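Local coordinates for putative secreted endoglycosylceramidase (PDB 6JYZ), which is an endogalactosylceramidase of glycoside hydrolase family 5 that probably hydrolyses the O-glycosidic bond joining sugar to ceramide in its substrates, at residues A[86-91]-A[156-161]; A[442-447]-A[461-466]. All blocks are in the same frame, centred on the assembly; numbering follows the deposited sequence.

Contact 1 (A[86-91]-A[156-161]); sequences IAWSAL and EWATLT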
loop_
_atom_site.group_PDB
_atom_site.type_symbol
_atom_site.label_atom_id
_atom_site.label_comp_id
_atom_site.label_asym_id
_atom_site.label_seq_id
_atom_site.Cartn_x
_atom_site.Cartn_y
_atom_site.Cartn_z
ATOM N N ILE A 86 -1.073 6.851 -6.267
ATOM C CA ILE A 86 -1.102 7.746 -7.430
ATOM C C ILE A 86 -2.263 7.378 -8.339
ATOM O O ILE A 86 -2.892 6.322 -8.179
ATOM C CB ILE A 86 0.221 7.721 -8.188
ATOM C CG1 ILE A 86 0.514 6.361 -8.798
ATOM C CG2 ILE A 86 1.394 8.181 -7.275
ATOM C CD1 ILE A 86 1.724 6.317 -9.744
ATOM N N ALA A 87 -2.604 8.261 -9.287
ATOM C CA ALA A 87 -3.844 8.119 -10.065
ATOM C C ALA A 87 -3.576 8.063 -11.547
ATOM O O ALA A 87 -2.981 9.006 -12.135
ATOM C CB ALA A 87 -4.753 9.302 -9.767
ATOM N N TRP A 88 -4.129 7.054 -12.177
ATOM C CA TRP A 88 -4.138 6.998 -13.631
ATOM C C TRP A 88 -4.774 8.265 -14.206
ATOM O O TRP A 88 -4.260 8.813 -15.224
ATOM C CB TRP A 88 -4.941 5.742 -14.043
ATOM C CG TRP A 88 -5.078 5.519 -15.532
ATOM C CD1 TRP A 88 -4.368 6.094 -16.579
ATOM C CD2 TRP A 88 -6.006 4.595 -16.119
ATOM N NE1 TRP A 88 -4.814 5.567 -17.762
ATOM C CE2 TRP A 88 -5.807 4.666 -17.516
ATOM C CE3 TRP A 88 -6.988 3.724 -15.571
ATOM C CZ2 TRP A 88 -6.564 3.879 -18.394
ATOM C CZ3 TRP A 88 -7.721 2.939 -16.463
ATOM C CH2 TRP A 88 -7.516 3.015 -17.845
ATOM N N SER A 89 -5.817 8.799 -13.593
ATOM C CA SER A 89 -6.480 9.973 -14.125
ATOM C C SER A 89 -5.541 11.162 -14.184
ATOM O O SER A 89 -5.767 12.027 -15.044
ATOM C CB SER A 89 -7.724 10.314 -13.334
ATOM O OG SER A 89 -7.336 10.635 -11.999
ATOM N N ALA A 90 -4.573 11.262 -13.304
ATOM C CA ALA A 90 -3.625 12.410 -13.332
ATOM C C ALA A 90 -2.485 12.087 -14.265
ATOM O O ALA A 90 -1.958 13.004 -14.910
ATOM C CB ALA A 90 -3.138 12.648 -11.920
ATOM N N LEU A 91 -2.080 10.849 -14.460
ATOM C CA LEU A 91 -1.015 10.532 -15.379
ATOM C C LEU A 91 -1.509 10.708 -16.807
ATOM O O LEU A 91 -0.729 11.139 -17.705
ATOM C CB LEU A 91 -0.558 9.084 -15.222
ATOM C CG LEU A 91 0.227 8.839 -13.931
ATOM C CD1 LEU A 91 0.211 7.338 -13.543
ATOM C CD2 LEU A 91 1.680 9.341 -14.072
ATOM N N GLU A 156 -12.094 10.120 -16.791
ATOM C CA GLU A 156 -13.447 10.049 -17.308
ATOM C C GLU A 156 -13.493 9.374 -18.674
ATOM O O GLU A 156 -14.396 8.585 -18.946
ATOM C CB GLU A 156 -14.033 11.445 -17.325
ATOM C CG GLU A 156 -15.546 11.478 -17.607
ATOM C CD GLU A 156 -16.150 12.867 -17.526
ATOM O OE1 GLU A 156 -15.406 13.858 -17.651
ATOM O OE2 GLU A 156 -17.332 12.932 -17.251
ATOM N N TRP A 157 -12.533 9.712 -19.542
ATOM C CA TRP A 157 -12.553 9.184 -20.897
ATOM C C TRP A 157 -12.436 7.668 -20.923
ATOM O O TRP A 157 -12.797 7.015 -21.909
ATOM C CB TRP A 157 -11.445 9.855 -21.768
ATOM C CG TRP A 157 -10.033 9.576 -21.276
ATOM C CD1 TRP A 157 -9.271 10.421 -20.496
ATOM C CD2 TRP A 157 -9.251 8.389 -21.522
ATOM N NE1 TRP A 157 -8.044 9.852 -20.272
ATOM C CE2 TRP A 157 -8.024 8.577 -20.829
ATOM C CE3 TRP A 157 -9.433 7.190 -22.235
ATOM C CZ2 TRP A 157 -7.033 7.584 -20.797
ATOM C CZ3 TRP A 157 -8.426 6.231 -22.272
ATOM C CH2 TRP A 157 -7.256 6.444 -21.515
ATOM N N ALA A 158 -11.866 7.058 -19.857
ATOM C CA ALA A 158 -11.665 5.613 -19.767
ATOM C C ALA A 158 -12.826 4.926 -19.056
ATOM O O ALA A 158 -12.697 3.698 -18.826
ATOM C CB ALA A 158 -10.359 5.287 -19.079
ATOM N N THR A 159 -13.868 5.632 -18.663
ATOM C CA THR A 159 -14.929 5.122 -17.801
ATOM C C THR A 159 -16.167 4.808 -18.660
ATOM O O THR A 159 -16.800 5.722 -19.203
ATOM C CB THR A 159 -15.277 6.168 -16.768
ATOM O OG1 THR A 159 -14.105 6.373 -15.942
ATOM C CG2 THR A 159 -16.387 5.685 -15.837
ATOM N N LEU A 160 -16.436 3.526 -18.835
ATOM C CA LEU A 160 -17.418 3.001 -19.792
ATOM C C LEU A 160 -18.467 2.200 -19.004
ATOM O O LEU A 160 -18.336 0.999 -18.810
ATOM C CB LEU A 160 -16.710 2.158 -20.849
ATOM C CG LEU A 160 -15.604 2.903 -21.626
ATOM C CD1 LEU A 160 -14.886 1.917 -22.535
ATOM C CD2 LEU A 160 -16.182 4.106 -22.396
ATOM N N THR A 161 -19.491 2.872 -18.552
ATOM C CA THR A 161 -20.444 2.291 -17.602
ATOM C C THR A 161 -21.666 1.694 -18.291
ATOM O O THR A 161 -22.510 1.139 -17.590
ATOM C CB THR A 161 -20.936 3.290 -16.584
ATOM O OG1 THR A 161 -21.698 4.260 -17.325
ATOM C CG2 THR A 161 -19.814 3.903 -15.748
#
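Trp88 meets both Trp157 and Ala158 through CZ2 and CH2 of its six-membered ring. Its CH2 lies 3.8 Å from Ala158 CB, and the neighbouring CZ2 comes to 4.1 Å from Trp157 CH2. The two indoles are turned almost perpendicular, their planes at 86° and their six-membered ring centroids 6.0 Å apart; the approach is oblique and purely apolar. Ala158 CB also sits 3.7 Å above the plane of the Trp157 ring, toward its rim, and so touches both tryptophans. The first bond of the Trp88 side chain points toward 156-161, and CG anti to the backbone N (chi1 179°) carries CZ2 and CH2 out to Trp157 and Ala158. Helix 88-91, which bears Trp88, directly follows strand 81-86 of the (beta/alpha)8 barrel characteristic of family 5, while 156-161, which starts with a 3-10 turn, belongs to the long loop after the adjacent strand 119-124; both elements thus lie beyond the C-terminal ends of barrel strands. Glu92 holds both rings: its OE1 bonds Trp88 NE1 and its backbone O bonds Trp157 NE1, which fixes how each indole is turned. His196 adds an edge-to-face partner to Trp157, and Leu197 and Thr200 of helix 193-206 pack on Trp88. At the start of helix 88-91, the N-cap residue Ala87 accepts with its O from Ala90 N at 3.0 Å and from Leu91 N at 3.1 Å.

Contact 2 (A[442-447]-A[461-466]); sequences PQLDTV and WRLIGE
Trp461, whose ring carries Pro442 on one face, gives its NE1 to Gly438 O in a weak hydrogen bond; between 442-447 and 461-466 themselves everything is apolar. Pro442 CD stands over the five-membered ring of Trp461, 3.5 Å from its centroid and only 8° off the ring normal, a nearly vertical CH-pi contact. The closest single atom below it is Trp461 CG, also at 3.5 Å from Pro442 CD, while Pro442 CG lies 3.9 Å from Trp461 CG and is also close to Trp461 CB. The indole gets there with CG anti to the carbonyl carbon and beside the backbone N (chi1 -58°). A leucine in place of Trp461 would probably leave the proline without its flat pi surface and Gly438 O without its weak donor. Further along, Leu444 CD1 and Leu463 CD2 meet more loosely at 4.4 Å. Trp461 and Leu463 lie on the same side of their strand, whereas Arg462 between them points away and forms a salt bridge with Glu433. This is face-to-face packing of two beta layers, as in the C-terminal beta-sandwich of endoglycoceramidases. Strand 444-447 edges one layer, pairing with 471-475; strand 460-467 runs in the other between 431-437 and 452-457. Tyr436 of strand 431-437 touches Pro442 and Leu444, and Val473 of strand 471-475 touches both Leu444 and Leu463.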
loop_
_atom_site.group_PDB
_atom_site.type_symbol
_atom_site.label_atom_id
_atom_site.label_comp_id
_atom_site.label_asym_id
_atom_site.label_seq_id
_atom_site.Cartn_x
_atom_site.Cartn_y
_atom_site.Cartn_z
ATOM N N PRO A 442 17.857 2.686 23.812
ATOM C CA PRO A 442 17.620 1.261 23.804
ATOM C C PRO A 442 18.720 0.627 24.654
ATOM O O PRO A 442 19.896 1.026 24.598
ATOM C CB PRO A 442 17.809 0.862 22.314
ATOM C CG PRO A 442 17.578 2.113 21.594
ATOM C CD PRO A 442 18.121 3.236 22.463
ATOM N N GLN A 443 18.323 -0.378 25.390
ATOM C CA GLN A 443 19.216 -1.143 26.250
ATOM C C GLN A 443 19.270 -2.521 25.644
ATOM O O GLN A 443 18.349 -3.288 25.767
ATOM C CB GLN A 443 18.714 -1.080 27.691
ATOM C CG GLN A 443 18.802 0.302 28.280
ATOM C CD GLN A 443 20.204 0.814 28.453
ATOM O OE1 GLN A 443 21.137 0.040 28.301
ATOM N NE2 GLN A 443 20.350 2.087 28.713
ATOM N N LEU A 444 20.375 -2.831 24.925
ATOM C CA LEU A 444 20.425 -4.009 24.069
ATOM C C LEU A 444 21.534 -4.984 24.451
ATOM O O LEU A 444 22.554 -4.502 25.028
ATOM C CB LEU A 444 20.686 -3.565 22.617
ATOM C CG LEU A 444 19.658 -2.540 22.120
ATOM C CD1 LEU A 444 20.049 -2.098 20.701
ATOM C CD2 LEU A 444 18.254 -3.166 22.146
ATOM N N ASP A 445 21.376 -6.243 24.186
ATOM C CA ASP A 445 22.411 -7.264 24.220
ATOM C C ASP A 445 22.705 -7.631 22.787
ATOM O O ASP A 445 21.819 -8.078 22.039
ATOM C CB ASP A 445 21.970 -8.601 24.877
ATOM C CG ASP A 445 23.063 -9.679 25.005
ATOM O OD1 ASP A 445 24.240 -9.404 24.656
ATOM O OD2 ASP A 445 22.771 -10.795 25.485
ATOM N N THR A 446 23.910 -7.342 22.313
ATOM C CA THR A 446 24.300 -7.547 20.959
ATOM C C THR A 446 25.323 -8.663 20.774
ATOM O O THR A 446 26.571 -8.371 20.827
ATOM C CB THR A 446 24.956 -6.309 20.385
ATOM O OG1 THR A 446 26.012 -5.850 21.277
ATOM C CG2 THR A 446 23.986 -5.163 20.293
ATOM N N VAL A 447 24.908 -9.851 20.422
ATOM C CA VAL A 447 25.785 -11.007 20.388
ATOM C C VAL A 447 26.349 -11.143 19.009
ATOM O O VAL A 447 25.601 -11.371 18.030
ATOM C CB VAL A 447 25.019 -12.275 20.802
ATOM C CG1 VAL A 447 25.901 -13.495 20.680
ATOM C CG2 VAL A 447 24.448 -12.088 22.186
ATOM N N TRP A 461 15.937 6.023 17.578
ATOM C CA TRP A 461 17.308 5.628 17.501
ATOM C C TRP A 461 17.511 4.722 16.312
ATOM O O TRP A 461 16.640 3.893 16.009
ATOM C CB TRP A 461 17.754 4.852 18.737
ATOM C CG TRP A 461 17.552 5.636 19.986
ATOM C CD1 TRP A 461 16.388 5.837 20.664
ATOM C CD2 TRP A 461 18.601 6.322 20.679
ATOM N NE1 TRP A 461 16.635 6.667 21.727
ATOM C CE2 TRP A 461 17.970 6.920 21.797
ATOM C CE3 TRP A 461 19.981 6.457 20.494
ATOM C CZ2 TRP A 461 18.697 7.720 22.691
ATOM C CZ3 TRP A 461 20.714 7.195 21.410
ATOM C CH2 TRP A 461 20.059 7.801 22.490
ATOM N N ARG A 462 18.654 4.861 15.650
ATOM C CA ARG A 462 19.061 3.923 14.595
ATOM C C ARG A 462 20.261 3.167 15.063
ATOM O O ARG A 462 21.258 3.768 15.570
ATOM C CB ARG A 462 19.359 4.680 13.310
ATOM C CG ARG A 462 18.093 5.169 12.629
ATOM C CD ARG A 462 17.371 3.991 11.878
ATOM N NE ARG A 462 18.200 3.474 10.801
ATOM C CZ ARG A 462 18.253 3.949 9.587
ATOM N NH1 ARG A 462 17.506 4.985 9.290
ATOM N NH2 ARG A 462 19.074 3.365 8.728
ATOM N N LEU A 463 20.289 1.849 14.919
ATOM C CA LEU A 463 21.371 0.977 15.223
ATOM C C LEU A 463 22.036 0.539 13.937
ATOM O O LEU A 463 21.346 0.148 12.962
ATOM C CB LEU A 463 20.843 -0.213 16.024
ATOM C CG LEU A 463 21.827 -1.359 16.126
ATOM C CD1 LEU A 463 22.893 -1.131 17.171
ATOM C CD2 LEU A 463 21.072 -2.649 16.496
ATOM N N ILE A 464 23.352 0.515 13.934
ATOM C CA ILE A 464 24.138 -0.148 12.920
ATOM C C ILE A 464 25.141 -1.042 13.566
ATOM O O ILE A 464 25.565 -0.836 14.708
ATOM C CB ILE A 464 24.810 0.869 11.979
ATOM C CG1 ILE A 464 23.829 1.839 11.327
ATOM C CG2 ILE A 464 25.681 0.201 10.937
ATOM C CD1 ILE A 464 23.096 1.317 10.149
ATOM N N GLY A 465 25.526 -2.101 12.902
ATOM C CA GLY A 465 26.596 -2.957 13.331
ATOM C C GLY A 465 26.901 -4.009 12.292
ATOM O O GLY A 465 26.171 -4.088 11.286
ATOM N N GLU A 466 27.970 -4.748 12.400
ATOM C CA GLU A 466 28.382 -5.705 11.394
ATOM C C GLU A 466 28.297 -7.123 11.916
ATOM O O GLU A 466 28.876 -7.446 12.961
ATOM C CB GLU A 466 29.866 -5.473 11.017
ATOM C CG GLU A 466 30.271 -6.160 9.711
ATOM C CD GLU A 466 29.670 -5.679 8.385
ATOM O OE1 GLU A 466 29.063 -4.591 8.359
ATOM O OE2 GLU A 466 29.821 -6.402 7.359
#

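Contact 1 closes along the chain before contact 2 opens, and the two lie on opposite sides of the chain's centre, their own centres 48 Å apart and their nearest atoms about 23 Å apart. They share no helix or strand: contact 1 belongs to the short helix and long loop that follow two neighbouring barrel strands, contact 2 to the beta-sandwich near the C-terminus. Strand pairing nevertheless connects their surroundings. Strand 81-86 pairs with 38-47, which also pairs antiparallel with 409-414; that strand pairs with 431-437, the neighbour of 460-467. Each contact lies within its own part of the enzyme, one in the barrel and one in the sandwich, and they do not touch.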